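Local structure of glucokinase (Enterococcus faecalis, 2QM1) at residues I50-R55 / Q103-L108. The protein probably phosphorylates glucose with ATP, as a zinc-containing glucokinase of the ROK family. Numbering follows the deposited sequence.
Sequences IIESIR and QIESAL
The guanidinium of R55 is met by A107 at its edge and by its own helix neighbour I51 on one face, where I51 CG2 lies 3.4 Å above the plane over its centre. The two helices lie on one side of the five-stranded sheet of a domain with the actin-like ATPase fold, to which the ROK family belongs; the axes of segments 50-55 and 103-108 cross at -34° and approach to 10.3 Å. In the guanidinium plane, R55 NH2 donates a nearly straight hydrogen bond (171°) to A107 O at 3.2 Å. Arginine suits this exposed margin because its chain, extended from CG to NE, spans the gap.

I50, I54, I104 and L108 are buried between the helices and the sheet, where apolar side chains suit the place, having no polar atoms to satisfy. I54 CG2 packs on L108 CD2 (3.9 Å), the side chains crossing at about a right angle, and L108 CD1 rests against R55 CG. Deeper in, I50 and I104 meet and share M73 of strand 68-75; I50 and I54 also cover I11 of strand 7-13. The small A107 lets I51 come close: with CG1 anti to the carbonyl carbon (chi1 -68°), I51 brings CD1 to 3.4 Å from A107 CB, a tight carbon contact.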
ATOM      1  N   ILE B  50     -17.411 -21.307  19.696  1.00 37.12           N
ATOM      2  CA  ILE B  50     -16.412 -21.767  18.744  1.00 36.71           C
ATOM      3  C   ILE B  50     -15.651 -22.897  19.410  1.00 37.17           C
ATOM      4  O   ILE B  50     -15.422 -23.937  18.795  1.00 36.48           O
ATOM      5  CB  ILE B  50     -15.471 -20.592  18.335  1.00 36.97           C
ATOM      6  CG1 ILE B  50     -16.257 -19.514  17.524  1.00 34.99           C
ATOM      7  CG2 ILE B  50     -14.231 -21.092  17.630  1.00 34.45           C
ATOM      8  CD1 ILE B  50     -15.362 -18.224  17.122  1.00 34.94           C
ATOM      9  N   ILE B  51     -15.268 -22.680  20.672  1.00 37.00           N
ATOM     10  CA  ILE B  51     -14.590 -23.707  21.466  1.00 36.93           C
ATOM     11  C   ILE B  51     -15.429 -24.984  21.546  1.00 38.22           C
ATOM     12  O   ILE B  51     -14.936 -26.100  21.271  1.00 37.91           O
ATOM     13  CB  ILE B  51     -14.321 -23.173  22.874  1.00 38.00           C
ATOM     14  CG1 ILE B  51     -13.255 -22.037  22.819  1.00 34.71           C
ATOM     15  CG2 ILE B  51     -13.998 -24.350  23.838  1.00 34.75           C
ATOM     16  CD1 ILE B  51     -13.092 -21.270  24.164  1.00 37.48           C
ATOM     17  N   GLU B  52     -16.700 -24.817  21.935  1.00 37.74           N
ATOM     18  CA  GLU B  52     -17.662 -25.912  21.961  1.00 38.56           C
ATOM     19  C   GLU B  52     -17.853 -26.640  20.643  1.00 37.36           C
ATOM     20  O   GLU B  52     -17.946 -27.851  20.652  1.00 34.56           O
ATOM     21  CB  GLU B  52     -19.021 -25.458  22.487  1.00 38.54           C
ATOM     22  CG  GLU B  52     -20.065 -26.548  22.581  1.00 45.47           C
ATOM     23  CD  GLU B  52     -19.585 -27.828  23.294  1.00 50.92           C
ATOM     24  OE1 GLU B  52     -20.036 -28.914  22.886  1.00 53.55           O
ATOM     25  OE2 GLU B  52     -18.774 -27.758  24.249  1.00 53.07           O
ATOM     26  N   SER B  53     -17.968 -25.901  19.535  1.00 36.64           N
ATOM     27  CA  SER B  53     -18.204 -26.531  18.241  1.00 37.00           C
ATOM     28  C   SER B  53     -16.989 -27.406  17.829  1.00 38.24           C
ATOM     29  O   SER B  53     -17.149 -28.487  17.282  1.00 39.26           O
ATOM     30  CB  SER B  53     -18.504 -25.463  17.191  1.00 37.21           C
ATOM     31  OG  SER B  53     -18.656 -26.024  15.894  1.00 37.03           O
ATOM     32  N   ILE B  54     -15.772 -26.936  18.107  1.00 37.97           N
ATOM     33  CA  ILE B  54     -14.581 -27.719  17.820  1.00 37.47           C
ATOM     34  C   ILE B  54     -14.411 -28.905  18.779  1.00 37.37           C
ATOM     35  O   ILE B  54     -14.103 -30.012  18.361  1.00 36.54           O
ATOM     36  CB  ILE B  54     -13.330 -26.824  17.787  1.00 38.46           C
ATOM     37  CG1 ILE B  54     -13.318 -25.980  16.510  1.00 33.09           C
ATOM     38  CG2 ILE B  54     -12.028 -27.674  17.942  1.00 37.31           C
ATOM     39  CD1 ILE B  54     -12.381 -24.846  16.597  1.00 36.18           C
ATOM     40  N   ARG B  55     -14.635 -28.689  20.058  1.00 36.88           N
ATOM     41  CA  ARG B  55     -14.561 -29.799  20.976  1.00 38.29           C
ATOM     42  C   ARG B  55     -15.545 -30.907  20.528  1.00 38.85           C
ATOM     43  O   ARG B  55     -15.192 -32.093  20.498  1.00 36.49           O
ATOM     44  CB  ARG B  55     -14.909 -29.349  22.387  1.00 39.52           C
ATOM     45  CG  ARG B  55     -13.810 -28.569  23.074  1.00 40.51           C
ATOM     46  CD  ARG B  55     -14.285 -28.165  24.454  1.00 43.65           C
ATOM     47  NE  ARG B  55     -13.267 -27.452  25.235  1.00 46.26           N
ATOM     48  CZ  ARG B  55     -13.535 -26.679  26.288  1.00 44.72           C
ATOM     49  NH1 ARG B  55     -14.787 -26.513  26.683  1.00 37.41           N
ATOM     50  NH2 ARG B  55     -12.549 -26.061  26.935  1.00 47.60           N
ATOM     51  N   GLN B 103      -8.160 -17.091  24.980  1.00 40.88           N
ATOM     52  CA  GLN B 103      -9.290 -17.923  25.376  1.00 41.71           C
ATOM     53  C   GLN B 103      -9.283 -19.253  24.631  1.00 40.81           C
ATOM     54  O   GLN B 103      -9.389 -20.326  25.236  1.00 39.99           O
ATOM     55  CB  GLN B 103     -10.605 -17.157  25.223  1.00 41.88           C
ATOM     56  CG  GLN B 103     -10.580 -15.781  25.994  1.00 44.50           C
ATOM     57  CD  GLN B 103     -11.767 -14.838  25.751  1.00 44.52           C
ATOM     58  OE1 GLN B 103     -12.146 -14.032  26.649  1.00 47.32           O
ATOM     59  NE2 GLN B 103     -12.334 -14.894  24.561  1.00 46.13           N
ATOM     60  N   ILE B 104      -9.077 -19.197  23.325  1.00 40.37           N
ATOM     61  CA  ILE B 104      -9.168 -20.409  22.524  1.00 39.97           C
ATOM     62  C   ILE B 104      -7.976 -21.315  22.733  1.00 41.25           C
ATOM     63  O   ILE B 104      -8.118 -22.540  22.868  1.00 41.91           O
ATOM     64  CB  ILE B 104      -9.388 -20.054  21.021  1.00 39.70           C
ATOM     65  CG1 ILE B 104     -10.712 -19.315  20.919  1.00 37.92           C
ATOM     66  CG2 ILE B 104      -9.342 -21.332  20.111  1.00 38.11           C
ATOM     67  CD1 ILE B 104     -11.145 -19.019  19.548  1.00 41.36           C
ATOM     68  N   GLU B 105      -6.790 -20.729  22.743  1.00 42.15           N
ATOM     69  CA  GLU B 105      -5.611 -21.534  22.889  1.00 44.34           C
ATOM     70  C   GLU B 105      -5.711 -22.231  24.226  1.00 43.95           C
ATOM     71  O   GLU B 105      -5.458 -23.444  24.350  1.00 42.68           O
ATOM     72  CB  GLU B 105      -4.341 -20.675  22.811  1.00 44.92           C
ATOM     73  CG  GLU B 105      -3.258 -21.340  22.021  1.00 49.18           C
ATOM     74  CD  GLU B 105      -2.089 -20.449  21.758  1.00 50.48           C
ATOM     75  OE1 GLU B 105      -1.648 -19.737  22.691  1.00 52.77           O
ATOM     76  OE2 GLU B 105      -1.606 -20.485  20.613  1.00 52.54           O
ATOM     77  N   SER B 106      -6.118 -21.462  25.228  1.00 43.82           N
ATOM     78  CA  SER B 106      -6.269 -22.025  26.588  1.00 43.17           C
ATOM     79  C   SER B 106      -7.248 -23.209  26.661  1.00 41.42           C
ATOM     80  O   SER B 106      -6.928 -24.289  27.176  1.00 40.39           O
ATOM     81  CB  SER B 106      -6.691 -20.948  27.562  1.00 42.61           C
ATOM     82  OG  SER B 106      -6.616 -21.482  28.881  1.00 49.58           O
ATOM     83  N   ALA B 107      -8.434 -22.997  26.103  1.00 40.90           N
ATOM     84  CA  ALA B 107      -9.505 -23.983  26.120  1.00 39.99           C
ATOM     85  C   ALA B 107      -9.178 -25.245  25.312  1.00 40.07           C
ATOM     86  O   ALA B 107      -9.616 -26.328  25.656  1.00 38.24           O
ATOM     87  CB  ALA B 107     -10.789 -23.371  25.594  1.00 38.76           C
ATOM     88  N   LEU B 108      -8.450 -25.074  24.218  1.00 40.65           N
ATOM     89  CA  LEU B 108      -8.344 -26.132  23.216  1.00 40.84           C
ATOM     90  C   LEU B 108      -7.010 -26.884  23.292  1.00 41.03           C
ATOM     91  O   LEU B 108      -6.954 -28.060  22.954  1.00 42.06           O
ATOM     92  CB  LEU B 108      -8.619 -25.562  21.816  1.00 41.36           C
ATOM     93  CG  LEU B 108      -9.935 -25.910  21.104  1.00 42.00           C
ATOM     94  CD1 LEU B 108     -11.059 -26.523  22.018  1.00 44.77           C
ATOM     95  CD2 LEU B 108     -10.499 -24.817  20.128  1.00 41.41           C
TER